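Local atomic coordinates of thymidylate synthase 1 (Bacillus subtilis, PDB entry 1BKP), a protein that catalyses the reductive methylation of dUMP to dTMP, probably with 5,10-methylenetetrahydrofolate as both methyl donor and reductant, to supply the cell with a DNA precursor. Residues A67-L72 with N86-H91; W73-K78 with F193-L198; N83-N86 with I92-Q95; V197-I202 with G211-N216. One frame throughout, in Å; residues are numbered along the deposited sequence.

Contact 1 (A67-L72 with N86-H91)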
loop_
_atom_site.group_PDB
_atom_site.type_symbol
_atom_site.label_atom_id
_atom_site.label_comp_id
_atom_site.label_asym_id
_atom_site.label_seq_id
_atom_site.Cartn_x
_atom_site.Cartn_y
_atom_site.Cartn_z
ATOM N N ALA A 67 -3.217 17.315 -15.274
ATOM C CA ALA A 67 -2.594 16.281 -14.402
ATOM C C ALA A 67 -1.181 16.660 -14.015
ATOM O O ALA A 67 -0.795 16.465 -12.827
ATOM C CB ALA A 67 -2.605 14.928 -15.130
ATOM N N ILE A 68 -0.377 17.137 -15.005
ATOM C CA ILE A 68 0.970 17.596 -14.701
ATOM C C ILE A 68 0.976 18.829 -13.829
ATOM O O ILE A 68 1.799 18.935 -12.910
ATOM C CB ILE A 68 1.803 17.771 -15.950
ATOM C CG1 ILE A 68 1.853 16.414 -16.616
ATOM C CG2 ILE A 68 3.190 18.329 -15.648
ATOM C CD1 ILE A 68 2.570 16.437 -18.012
ATOM N N LYS A 69 0.040 19.754 -14.058
ATOM C CA LYS A 69 -0.016 20.929 -13.152
ATOM C C LYS A 69 -0.252 20.575 -11.689
ATOM O O LYS A 69 0.443 21.163 -10.794
ATOM C CB LYS A 69 -1.009 22.010 -13.639
ATOM C CG LYS A 69 -0.544 22.742 -14.894
ATOM C CD LYS A 69 -1.722 23.522 -15.458
ATOM C CE LYS A 69 -1.294 24.368 -16.635
ATOM N NZ LYS A 69 -2.480 25.015 -17.258
ATOM N N GLU A 70 -1.251 19.693 -11.438
ATOM C CA GLU A 70 -1.581 19.256 -10.070
ATOM C C GLU A 70 -0.396 18.489 -9.525
ATOM O O GLU A 70 -0.026 18.691 -8.384
ATOM C CB GLU A 70 -2.798 18.353 -10.083
ATOM C CG GLU A 70 -3.236 17.913 -8.744
ATOM C CD GLU A 70 -4.316 16.876 -8.905
ATOM O OE1 GLU A 70 -5.450 17.282 -9.216
ATOM O OE2 GLU A 70 -3.986 15.687 -8.953
ATOM N N LEU A 71 0.238 17.653 -10.343
ATOM C CA LEU A 71 1.469 16.953 -9.847
ATOM C C LEU A 71 2.527 17.946 -9.355
ATOM O O LEU A 71 3.072 17.797 -8.272
ATOM C CB LEU A 71 2.039 16.076 -10.961
ATOM C CG LEU A 71 3.241 15.221 -10.500
ATOM C CD1 LEU A 71 2.739 14.037 -9.643
ATOM C CD2 LEU A 71 4.008 14.765 -11.723
ATOM N N LEU A 72 2.806 19.020 -10.120
ATOM C CA LEU A 72 3.844 19.993 -9.705
ATOM C C LEU A 72 3.478 20.761 -8.432
ATOM O O LEU A 72 4.316 20.999 -7.576
ATOM C CB LEU A 72 4.133 20.995 -10.838
ATOM C CG LEU A 72 4.659 20.333 -12.137
ATOM C CD1 LEU A 72 4.667 21.400 -13.347
ATOM C CD2 LEU A 72 6.102 19.842 -11.838
ATOM N N ASN A 86 -4.647 28.039 -8.675
ATOM C CA ASN A 86 -5.452 28.905 -9.542
ATOM C C ASN A 86 -4.582 29.688 -10.499
ATOM O O ASN A 86 -4.994 29.881 -11.663
ATOM C CB ASN A 86 -6.332 29.870 -8.735
ATOM C CG ASN A 86 -7.479 29.202 -8.035
ATOM O OD1 ASN A 86 -7.943 29.709 -7.025
ATOM N ND2 ASN A 86 -7.914 28.032 -8.518
ATOM N N MET A 87 -3.377 30.082 -10.056
ATOM C CA MET A 87 -2.401 30.797 -10.893
ATOM C C MET A 87 -1.925 29.972 -12.092
ATOM O O MET A 87 -1.439 30.536 -13.053
ATOM C CB MET A 87 -1.161 31.219 -10.092
ATOM C CG MET A 87 -1.171 32.672 -9.563
ATOM S SD MET A 87 -0.006 32.980 -8.130
ATOM C CE MET A 87 1.606 32.340 -8.778
ATOM N N MET A 88 -2.041 28.644 -12.038
ATOM C CA MET A 88 -1.628 27.818 -13.144
ATOM C C MET A 88 -2.832 27.542 -13.940
ATOM O O MET A 88 -2.823 26.637 -14.815
ATOM C CB MET A 88 -1.046 26.519 -12.642
ATOM C CG MET A 88 0.077 26.672 -11.643
ATOM S SD MET A 88 0.530 25.053 -10.926
ATOM C CE MET A 88 1.227 24.375 -12.360
ATOM N N GLY A 89 -3.891 28.304 -13.627
ATOM C CA GLY A 89 -5.170 28.209 -14.266
ATOM C C GLY A 89 -5.994 26.963 -13.940
ATOM O O GLY A 89 -6.761 26.507 -14.768
ATOM N N VAL A 90 -5.865 26.382 -12.755
ATOM C CA VAL A 90 -6.618 25.141 -12.440
ATOM C C VAL A 90 -7.579 25.436 -11.296
ATOM O O VAL A 90 -7.175 25.983 -10.282
ATOM C CB VAL A 90 -5.654 23.964 -12.057
ATOM C CG1 VAL A 90 -6.384 22.780 -11.482
ATOM C CG2 VAL A 90 -4.854 23.566 -13.229
ATOM N N HIS A 91 -8.837 25.014 -11.482
ATOM C CA HIS A 91 -9.890 25.240 -10.570
ATOM C C HIS A 91 -10.569 24.010 -10.052
ATOM O O HIS A 91 -11.470 24.156 -9.235
ATOM C CB HIS A 91 -10.926 26.119 -11.215
ATOM C CG HIS A 91 -10.456 27.501 -11.406
ATOM N ND1 HIS A 91 -10.460 28.428 -10.381
ATOM C CD2 HIS A 91 -9.839 28.091 -12.463
ATOM C CE1 HIS A 91 -9.831 29.519 -10.787
ATOM N NE2 HIS A 91 -9.450 29.341 -12.050
#
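Lys69, on helix 64-75, reaches across to the turn that follows helix 82-86 and meets it with both its charged end and its aliphatic chain. The polar part is a single hydrogen bond, from Lys69 NZ to the backbone carbonyl Met88 O at 3.0 Å, with the donor nearly on the line of the C=O bond (166°). The ammonium thus meets a carbonyl just past the C-terminal end of helix 82-86, where negative partial charge is expected to gather. Lys69 gets there because its chain runs extended beyond CG, with chi1 at -70° setting CG beside the backbone N.

The apolar part lies nearer the root of the lysine. Met88 slides past the lysine in the opposite direction, and its chain bends at chi3 (69°) to bring the methyl CE onto Lys69, 3.5 Å from CG and equally near CB, tighter than ordinary van der Waals contact. Val90 adds one branch, its CG2 lying 3.8 Å from Lys69 CD.

Within the turn, a Schellman motif ends helix 82-86: Gly89 N bonds to Asn86 O at 2.7 Å, Val90 N turns back to Leu85 O, and Gly89 takes the positive phi of the C-prime position. Asn86 ND2 also bonds to Val90 O at 2.8 Å, tying Asn86 to the outgoing chain.

The contact lays the capped end of helix 82-86 against helix 64-75, whose other residues pack on helix 188-206, Ala67 and Glu70 on Phe190 and Leu72 on Met201.

Contact 2 (W73-K78 with F193-L198)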
loop_
_atom_site.group_PDB
_atom_site.type_symbol
_atom_site.label_atom_id
_atom_site.label_comp_id
_atom_site.label_asym_id
_atom_site.label_seq_id
_atom_site.Cartn_x
_atom_site.Cartn_y
_atom_site.Cartn_z
ATOM N N TRP A 73 2.199 21.071 -8.287
ATOM C CA TRP A 73 1.686 21.811 -7.144
ATOM C C TRP A 73 1.957 20.913 -5.889
ATOM O O TRP A 73 2.336 21.401 -4.820
ATOM C CB TRP A 73 0.155 21.973 -7.324
ATOM C CG TRP A 73 -0.575 22.596 -6.191
ATOM C CD1 TRP A 73 -0.297 23.780 -5.595
ATOM C CD2 TRP A 73 -1.735 22.073 -5.512
ATOM N NE1 TRP A 73 -1.206 24.043 -4.578
ATOM C CE2 TRP A 73 -2.111 23.020 -4.532
ATOM C CE3 TRP A 73 -2.493 20.917 -5.650
ATOM C CZ2 TRP A 73 -3.207 22.834 -3.707
ATOM C CZ3 TRP A 73 -3.609 20.729 -4.806
ATOM C CH2 TRP A 73 -3.947 21.660 -3.876
ATOM N N ILE A 74 1.561 19.638 -5.953
ATOM C CA ILE A 74 1.785 18.741 -4.812
ATOM C C ILE A 74 3.288 18.370 -4.527
ATOM O O ILE A 74 3.792 18.502 -3.349
ATOM C CB ILE A 74 1.009 17.402 -5.030
ATOM C CG1 ILE A 74 -0.549 17.664 -5.153
ATOM C CG2 ILE A 74 1.224 16.404 -3.809
ATOM C CD1 ILE A 74 -1.239 16.362 -5.876
ATOM N N TRP A 75 3.981 17.909 -5.557
ATOM C CA TRP A 75 5.343 17.377 -5.397
ATOM C C TRP A 75 6.514 18.346 -5.551
ATOM O O TRP A 75 7.521 18.158 -4.880
ATOM C CB TRP A 75 5.581 16.256 -6.414
ATOM C CG TRP A 75 4.900 14.933 -6.006
ATOM C CD1 TRP A 75 3.549 14.585 -6.082
ATOM C CD2 TRP A 75 5.571 13.847 -5.360
ATOM N NE1 TRP A 75 3.370 13.332 -5.509
ATOM C CE2 TRP A 75 4.586 12.850 -5.069
ATOM C CE3 TRP A 75 6.911 13.613 -5.015
ATOM C CZ2 TRP A 75 4.913 11.635 -4.450
ATOM C CZ3 TRP A 75 7.242 12.370 -4.388
ATOM C CH2 TRP A 75 6.249 11.413 -4.122
ATOM N N GLN A 76 6.345 19.402 -6.342
ATOM C CA GLN A 76 7.421 20.348 -6.606
ATOM C C GLN A 76 7.262 21.597 -5.764
ATOM O O GLN A 76 8.162 21.931 -4.991
ATOM C CB GLN A 76 7.475 20.731 -8.090
ATOM C CG GLN A 76 8.751 21.451 -8.407
ATOM C CD GLN A 76 8.646 22.094 -9.751
ATOM O OE1 GLN A 76 7.789 22.917 -9.942
ATOM N NE2 GLN A 76 9.451 21.631 -10.736
ATOM N N LEU A 77 6.096 22.260 -5.821
ATOM C CA LEU A 77 5.894 23.442 -4.994
ATOM C C LEU A 77 5.589 22.961 -3.575
ATOM O O LEU A 77 5.744 23.719 -2.583
ATOM C CB LEU A 77 4.691 24.269 -5.515
ATOM C CG LEU A 77 4.652 24.590 -7.044
ATOM C CD1 LEU A 77 3.514 25.671 -7.334
ATOM C CD2 LEU A 77 5.913 25.003 -7.580
ATOM N N LYS A 78 5.048 21.753 -3.434
ATOM C CA LYS A 78 4.693 21.217 -2.099
ATOM C C LYS A 78 3.810 22.203 -1.416
ATOM O O LYS A 78 4.012 22.564 -0.223
ATOM C CB LYS A 78 5.970 20.947 -1.263
ATOM C CG LYS A 78 6.744 19.777 -1.815
ATOM C CD LYS A 78 8.204 19.524 -1.236
ATOM C CE LYS A 78 9.229 20.481 -1.730
ATOM N NZ LYS A 78 10.686 20.079 -1.449
ATOM N N PHE A 193 -1.824 8.338 -15.358
ATOM C CA PHE A 193 -0.874 9.133 -16.206
ATOM C C PHE A 193 0.035 10.023 -15.355
ATOM O O PHE A 193 1.236 9.995 -15.482
ATOM C CB PHE A 193 -1.681 10.013 -17.188
ATOM C CG PHE A 193 -0.797 10.981 -17.986
ATOM C CD1 PHE A 193 0.027 10.508 -18.983
ATOM C CD2 PHE A 193 -0.787 12.356 -17.705
ATOM C CE1 PHE A 193 0.867 11.414 -19.728
ATOM C CE2 PHE A 193 0.031 13.258 -18.418
ATOM C CZ PHE A 193 0.843 12.802 -19.416
ATOM N N GLN A 194 -0.549 10.690 -14.365
ATOM C CA GLN A 194 0.127 11.666 -13.545
ATOM C C GLN A 194 1.311 11.065 -12.779
ATOM O O GLN A 194 2.391 11.655 -12.801
ATOM C CB GLN A 194 -0.915 12.234 -12.603
ATOM C CG GLN A 194 -0.487 12.853 -11.338
ATOM C CD GLN A 194 -1.721 13.374 -10.536
ATOM O OE1 GLN A 194 -2.013 14.584 -10.525
ATOM N NE2 GLN A 194 -2.444 12.478 -9.942
ATOM N N TYR A 195 1.152 9.878 -12.217
ATOM C CA TYR A 195 2.273 9.276 -11.468
ATOM C C TYR A 195 3.369 8.712 -12.354
ATOM O O TYR A 195 4.567 8.631 -11.926
ATOM C CB TYR A 195 1.787 8.320 -10.316
ATOM C CG TYR A 195 1.515 9.142 -9.092
ATOM C CD1 TYR A 195 0.287 9.871 -8.948
ATOM C CD2 TYR A 195 2.501 9.256 -8.068
ATOM C CE1 TYR A 195 0.047 10.679 -7.825
ATOM C CE2 TYR A 195 2.303 10.066 -6.954
ATOM C CZ TYR A 195 1.053 10.774 -6.849
ATOM O OH TYR A 195 0.906 11.587 -5.746
ATOM N N ASN A 196 3.013 8.324 -13.591
ATOM C CA ASN A 196 4.066 7.868 -14.500
ATOM C C ASN A 196 4.948 9.091 -14.902
ATOM O O ASN A 196 6.213 9.005 -15.030
ATOM C CB ASN A 196 3.433 7.217 -15.749
ATOM C CG ASN A 196 4.478 6.576 -16.618
ATOM O OD1 ASN A 196 4.850 7.165 -17.568
ATOM N ND2 ASN A 196 5.066 5.422 -16.191
ATOM N N VAL A 197 4.314 10.256 -15.051
ATOM C CA VAL A 197 5.113 11.473 -15.346
ATOM C C VAL A 197 6.111 11.728 -14.169
ATOM O O VAL A 197 7.299 11.918 -14.382
ATOM C CB VAL A 197 4.196 12.730 -15.594
ATOM C CG1 VAL A 197 5.083 13.971 -15.891
ATOM C CG2 VAL A 197 3.373 12.418 -16.807
ATOM N N LEU A 198 5.660 11.503 -12.935
ATOM C CA LEU A 198 6.531 11.723 -11.805
ATOM C C LEU A 198 7.724 10.703 -11.894
ATOM O O LEU A 198 8.848 11.066 -11.567
ATOM C CB LEU A 198 5.791 11.468 -10.490
ATOM C CG LEU A 198 6.617 11.708 -9.221
ATOM C CD1 LEU A 198 6.963 13.248 -9.066
ATOM C CD2 LEU A 198 5.751 11.170 -8.011
#
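Helices 64-75 and 188-206 of the thymidylate synthase fold meet here in a buried contact through Trp75, near the C-terminal end of the first, and two residues one turn apart on the second. With chi1 at -77° the indole stands beside its own backbone N and crosses both Tyr195 and Leu198 at about a right angle. Leu198 supplies a CH-pi contact: its CD2 methyl lies 3.6 Å from the centroid of the Trp75 six-membered ring and 12° off the ring normal, almost over the centre of one face. The other methyl, Leu198 CD1, touches the ring fusion at Trp75 CD2, 4.0 Å away.

Tyr195 comes to the indole edge instead. Trp75 NE1 donates to Tyr195 OH over 3.0 Å in a fairly straight bond (163°), with the hydroxyl oxygen close to the indole plane. This gives the buried indole N-H a partner, while Tyr195 CE2 packs on Trp75 CZ2 at 3.9 Å. A leucine in place of Trp75 would probably leave the Tyr195 hydroxyl without this donor and open a gap beside the Leu198 methyls.

Strand 161-169 adjoins the same side chains, with Thr164 touching both Trp75 and Tyr195, and the side chain of Tyr195 is about 9 Å from that of the catalytic Cys160. The arrangement is helix-to-helix packing against the central sheet, close to the active site.

Contact 3 (N83-N86 with I92-Q95)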
loop_
_atom_site.group_PDB
_atom_site.type_symbol
_atom_site.label_atom_id
_atom_site.label_comp_id
_atom_site.label_asym_id
_atom_site.label_seq_id
_atom_site.Cartn_x
_atom_site.Cartn_y
_atom_site.Cartn_z
ATOM N N ASN A 83 -4.758 28.870 -4.122
ATOM C CA ASN A 83 -4.432 30.053 -4.934
ATOM C C ASN A 83 -3.250 29.767 -5.805
ATOM O O ASN A 83 -3.250 30.167 -6.950
ATOM C CB ASN A 83 -4.217 31.289 -4.051
ATOM C CG ASN A 83 -5.438 31.578 -3.175
ATOM O OD1 ASN A 83 -6.515 31.926 -3.673
ATOM N ND2 ASN A 83 -5.287 31.384 -1.867
ATOM N N ASP A 84 -2.289 28.966 -5.350
ATOM C CA ASP A 84 -1.160 28.646 -6.200
ATOM C C ASP A 84 -1.649 27.843 -7.393
ATOM O O ASP A 84 -1.121 27.930 -8.469
ATOM C CB ASP A 84 -0.115 27.760 -5.492
ATOM C CG ASP A 84 0.673 28.474 -4.487
ATOM O OD1 ASP A 84 0.882 29.683 -4.681
ATOM O OD2 ASP A 84 1.099 27.826 -3.520
ATOM N N LEU A 85 -2.614 26.989 -7.175
ATOM C CA LEU A 85 -3.101 26.178 -8.271
ATOM C C LEU A 85 -3.945 27.047 -9.220
ATOM O O LEU A 85 -3.880 26.895 -10.469
ATOM C CB LEU A 85 -3.897 25.013 -7.651
ATOM C CG LEU A 85 -4.213 23.791 -8.505
ATOM C CD1 LEU A 85 -2.992 23.140 -9.188
ATOM C CD2 LEU A 85 -4.901 22.839 -7.558
ATOM N N ASN A 86 -4.647 28.039 -8.675
ATOM C CA ASN A 86 -5.452 28.905 -9.542
ATOM C C ASN A 86 -4.582 29.688 -10.499
ATOM O O ASN A 86 -4.994 29.881 -11.663
ATOM C CB ASN A 86 -6.332 29.870 -8.735
ATOM C CG ASN A 86 -7.479 29.202 -8.035
ATOM O OD1 ASN A 86 -7.943 29.709 -7.025
ATOM N ND2 ASN A 86 -7.914 28.032 -8.518
ATOM N N ILE A 92 -10.085 22.810 -10.417
ATOM C CA ILE A 92 -10.746 21.592 -9.943
ATOM C C ILE A 92 -10.668 21.373 -8.463
ATOM O O ILE A 92 -11.279 20.415 -7.993
ATOM C CB ILE A 92 -10.212 20.291 -10.622
ATOM C CG1 ILE A 92 -8.739 20.077 -10.224
ATOM C CG2 ILE A 92 -10.286 20.425 -12.121
ATOM C CD1 ILE A 92 -8.130 18.797 -10.766
ATOM N N TRP A 93 -9.826 22.120 -7.735
ATOM C CA TRP A 93 -9.795 21.916 -6.278
ATOM C C TRP A 93 -10.546 22.999 -5.494
ATOM O O TRP A 93 -10.492 23.003 -4.257
ATOM C CB TRP A 93 -8.364 21.900 -5.773
ATOM C CG TRP A 93 -7.632 20.698 -6.223
ATOM C CD1 TRP A 93 -7.216 20.397 -7.511
ATOM C CD2 TRP A 93 -7.103 19.667 -5.380
ATOM N NE1 TRP A 93 -6.416 19.265 -7.492
ATOM C CE2 TRP A 93 -6.329 18.802 -6.201
ATOM C CE3 TRP A 93 -7.202 19.390 -4.025
ATOM C CZ2 TRP A 93 -5.648 17.690 -5.692
ATOM C CZ3 TRP A 93 -6.533 18.271 -3.516
ATOM C CH2 TRP A 93 -5.760 17.433 -4.359
ATOM N N ASP A 94 -11.130 23.981 -6.204
ATOM C CA ASP A 94 -11.762 25.140 -5.503
ATOM C C ASP A 94 -12.820 24.808 -4.454
ATOM O O ASP A 94 -12.850 25.441 -3.413
ATOM C CB ASP A 94 -12.386 26.096 -6.486
ATOM C CG ASP A 94 -11.390 26.711 -7.459
ATOM O OD1 ASP A 94 -10.166 26.710 -7.222
ATOM O OD2 ASP A 94 -11.870 27.269 -8.459
ATOM N N GLN A 95 -13.608 23.765 -4.696
ATOM C CA GLN A 95 -14.664 23.348 -3.788
ATOM C C GLN A 95 -14.127 22.983 -2.421
ATOM O O GLN A 95 -14.850 23.037 -1.456
ATOM C CB GLN A 95 -15.389 22.108 -4.313
ATOM C CG GLN A 95 -15.232 21.844 -5.809
ATOM C CD GLN A 95 -16.007 20.617 -6.285
ATOM O OE1 GLN A 95 -16.606 20.628 -7.371
ATOM N NE2 GLN A 95 -16.003 19.556 -5.473
#
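The indole of Trp93 receives Leu85 obliquely at its pyrrole side: the CD2 methyl of Leu85 comes 3.4 Å from Trp93 CD1 and 3.7 Å from Trp93 CG. Leu85 sends CG anti to its backbone N (chi1 -163°), which carries this branch across toward the loop. Trp73 and Tyr107 also make edge-to-face pairs with Trp93, and the ring nitrogen NE1 donates to Glu70 OE1, giving a buried N-H a carboxylate partner.

The second pair of flat groups is polar. Asn86 ND2 donates to Asp94 OD1 at 2.9 Å, nearly straight at 175°, and the acceptor lies in the amide plane. Asp94 OD1 receives it on its syn lone pair, although the carboxylate plane stands 79° to the amide.

The pairing closes a short loop after helix 82-86, from which Asn86 reaches the start of the 3-10 turn at Asp94. The amide, which Val90 O also holds, has limited rotation. Asp94 is likewise shared: its second oxygen, OD2, takes a hydrogen bond from His91 ND1. On the apolar side of the contact, Leu85 also packs on Trp73 of helix 64-75.

Contact 4 (V197-I202 with G211-N216)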
loop_
_atom_site.group_PDB
_atom_site.type_symbol
_atom_site.label_atom_id
_atom_site.label_comp_id
_atom_site.label_asym_id
_atom_site.label_seq_id
_atom_site.Cartn_x
_atom_site.Cartn_y
_atom_site.Cartn_z
ATOM N N VAL A 197 4.314 10.256 -15.051
ATOM C CA VAL A 197 5.113 11.473 -15.346
ATOM C C VAL A 197 6.111 11.728 -14.169
ATOM O O VAL A 197 7.299 11.918 -14.382
ATOM C CB VAL A 197 4.196 12.730 -15.594
ATOM C CG1 VAL A 197 5.083 13.971 -15.891
ATOM C CG2 VAL A 197 3.373 12.418 -16.807
ATOM N N LEU A 198 5.660 11.503 -12.935
ATOM C CA LEU A 198 6.531 11.723 -11.805
ATOM C C LEU A 198 7.724 10.703 -11.894
ATOM O O LEU A 198 8.848 11.066 -11.567
ATOM C CB LEU A 198 5.791 11.468 -10.490
ATOM C CG LEU A 198 6.617 11.708 -9.221
ATOM C CD1 LEU A 198 6.963 13.248 -9.066
ATOM C CD2 LEU A 198 5.751 11.170 -8.011
ATOM N N GLN A 199 7.456 9.458 -12.303
ATOM C CA GLN A 199 8.514 8.476 -12.431
ATOM C C GLN A 199 9.579 8.988 -13.399
ATOM O O GLN A 199 10.818 8.843 -13.120
ATOM C CB GLN A 199 7.999 7.160 -12.970
ATOM C CG GLN A 199 9.031 6.059 -12.855
ATOM C CD GLN A 199 8.488 4.733 -13.330
ATOM O OE1 GLN A 199 7.426 4.706 -13.916
ATOM N NE2 GLN A 199 9.236 3.627 -13.124
ATOM N N ARG A 200 9.121 9.396 -14.596
ATOM C CA ARG A 200 10.019 9.937 -15.629
ATOM C C ARG A 200 10.786 11.151 -15.148
ATOM O O ARG A 200 12.010 11.255 -15.417
ATOM C CB ARG A 200 9.232 10.244 -16.914
ATOM C CG ARG A 200 8.613 8.889 -17.508
ATOM C CD ARG A 200 7.689 9.118 -18.709
ATOM N NE ARG A 200 7.131 7.821 -19.063
ATOM C CZ ARG A 200 7.453 7.144 -20.153
ATOM N NH1 ARG A 200 8.256 7.677 -21.096
ATOM N NH2 ARG A 200 6.905 5.977 -20.330
ATOM N N MET A 201 10.153 12.066 -14.410
ATOM C CA MET A 201 10.884 13.248 -13.902
ATOM C C MET A 201 12.032 12.870 -12.971
ATOM O O MET A 201 13.175 13.363 -13.107
ATOM C CB MET A 201 9.962 14.132 -13.089
ATOM C CG MET A 201 8.961 14.910 -14.058
ATOM S SD MET A 201 7.653 15.663 -13.030
ATOM C CE MET A 201 8.463 17.026 -12.204
ATOM N N ILE A 202 11.705 11.967 -12.036
ATOM C CA ILE A 202 12.643 11.599 -10.966
ATOM C C ILE A 202 13.761 10.741 -11.527
ATOM O O ILE A 202 14.899 10.926 -11.180
ATOM C CB ILE A 202 11.951 10.995 -9.603
ATOM C CG1 ILE A 202 11.256 12.146 -8.806
ATOM C CG2 ILE A 202 13.110 10.307 -8.714
ATOM C CD1 ILE A 202 10.386 11.717 -7.679
ATOM N N GLY A 211 12.234 1.773 -14.921
ATOM C CA GLY A 211 11.882 0.409 -14.654
ATOM C C GLY A 211 10.390 0.275 -14.828
ATOM O O GLY A 211 9.746 0.967 -15.641
ATOM N N GLU A 212 9.835 -0.678 -14.098
ATOM C CA GLU A 212 8.383 -0.968 -14.190
ATOM C C GLU A 212 7.559 0.099 -13.488
ATOM O O GLU A 212 8.108 0.792 -12.614
ATOM C CB GLU A 212 8.177 -2.336 -13.492
ATOM C CG GLU A 212 6.843 -2.884 -13.737
ATOM C CD GLU A 212 6.810 -4.377 -13.585
ATOM O OE1 GLU A 212 7.732 -4.946 -12.952
ATOM O OE2 GLU A 212 5.836 -4.975 -14.094
ATOM N N TYR A 213 6.250 0.253 -13.835
ATOM C CA TYR A 213 5.413 1.260 -13.133
ATOM C C TYR A 213 4.152 0.444 -12.733
ATOM O O TYR A 213 3.569 -0.207 -13.597
ATOM C CB TYR A 213 5.030 2.356 -14.111
ATOM C CG TYR A 213 3.922 3.249 -13.587
ATOM C CD1 TYR A 213 4.020 3.929 -12.376
ATOM C CD2 TYR A 213 2.781 3.437 -14.339
ATOM C CE1 TYR A 213 2.979 4.799 -11.962
ATOM C CE2 TYR A 213 1.762 4.310 -13.939
ATOM C CZ TYR A 213 1.892 4.999 -12.741
ATOM O OH TYR A 213 0.921 5.977 -12.398
ATOM N N ILE A 214 3.850 0.378 -11.444
ATOM C CA ILE A 214 2.758 -0.416 -10.894
ATOM C C ILE A 214 1.791 0.542 -10.169
ATOM O O ILE A 214 2.205 1.293 -9.308
ATOM C CB ILE A 214 3.387 -1.411 -9.917
ATOM C CG1 ILE A 214 4.405 -2.261 -10.679
ATOM C CG2 ILE A 214 2.336 -2.268 -9.303
ATOM C CD1 ILE A 214 5.668 -2.480 -9.921
ATOM N N PHE A 215 0.486 0.331 -10.358
ATOM C CA PHE A 215 -0.532 1.235 -9.800
ATOM C C PHE A 215 -1.570 0.325 -9.163
ATOM O O PHE A 215 -2.185 -0.521 -9.821
ATOM C CB PHE A 215 -1.155 2.048 -10.916
ATOM C CG PHE A 215 -2.045 3.225 -10.404
ATOM C CD1 PHE A 215 -3.337 2.990 -9.923
ATOM C CD2 PHE A 215 -1.525 4.516 -10.344
ATOM C CE1 PHE A 215 -4.145 4.039 -9.345
ATOM C CE2 PHE A 215 -2.294 5.636 -9.776
ATOM C CZ PHE A 215 -3.594 5.407 -9.278
ATOM N N ASN A 216 -1.644 0.412 -7.867
ATOM C CA ASN A 216 -2.557 -0.445 -7.074
ATOM C C ASN A 216 -3.748 0.330 -6.633
ATOM O O ASN A 216 -3.573 1.453 -6.163
ATOM C CB ASN A 216 -1.842 -0.858 -5.790
ATOM C CG ASN A 216 -0.684 -1.836 -6.060
ATOM O OD1 ASN A 216 -0.901 -2.877 -6.690
ATOM N ND2 ASN A 216 0.546 -1.411 -5.796
#
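Segment 197-202 of helix 188-206 runs roughly antiparallel to segment 211-216 of strand 209-223, their axes 10.2 Å apart at closest approach and 149° between directions, with Gln199 and Tyr213 the nearest pair by CA. Gln199 carries the contact. Its chain is extended, CG lying anti to the backbone N (chi1 -169°), and the amide ends against the strand backbone. Gln199 NE2 donates to Glu212 O over 3.1 Å in a bent bond (138°), approaching from above the carbonyl plane and away from its lone pairs. The neighbouring Gly211 O is bonded by Asn51 ND2 instead.

At the other end of the amide, Gln199 OE1 lies 3.4 Å from Tyr213 CB and 3.8 Å from Tyr213 CG; the two side chains cross obliquely, the amide plane at an angle to the ring.

Helix and strand are the last two elements of a beta-alpha-beta unit begun by strand 172-183, and the amide bridges all three: Gln199 NE2 also bonds to Leu173 O on that first strand, while Gln199 OE1 accepts from Asn51 ND2. A leucine here would probably leave the Leu173 and Glu212 carbonyls short of a donor and Asn51 ND2 without this acceptor.

Tyr213 directs its ring toward the N-terminal part of helix 188-206, where its OH bonds to Val192 O, about two turns before Gln199. Glu212 starts away from the helix, and its carboxylate forms a salt bridge with Arg48.

Overall arrangement
Contacts 2 and 4 are buried and share helix 188-206, which turns one side to helix 64-75 and another to strand 209-223. Contacts 1 and 3 are only partly buried and share Asn86 at the end of helix 82-86. Helix 64-75 serves both contact 1 and contact 2, so it stands between the inner and outer pairs; contacts 3 and 4 do not touch, their nearest atoms being about 13 Å apart. Chemistry follows place: an indole packed on a methyl and bonded to a tyrosine hydroxyl in contact 2, a buried amide on strand carbonyls in contact 4, and, farther out, a lysine on a helix-end carbonyl and an amide-carboxylate pair.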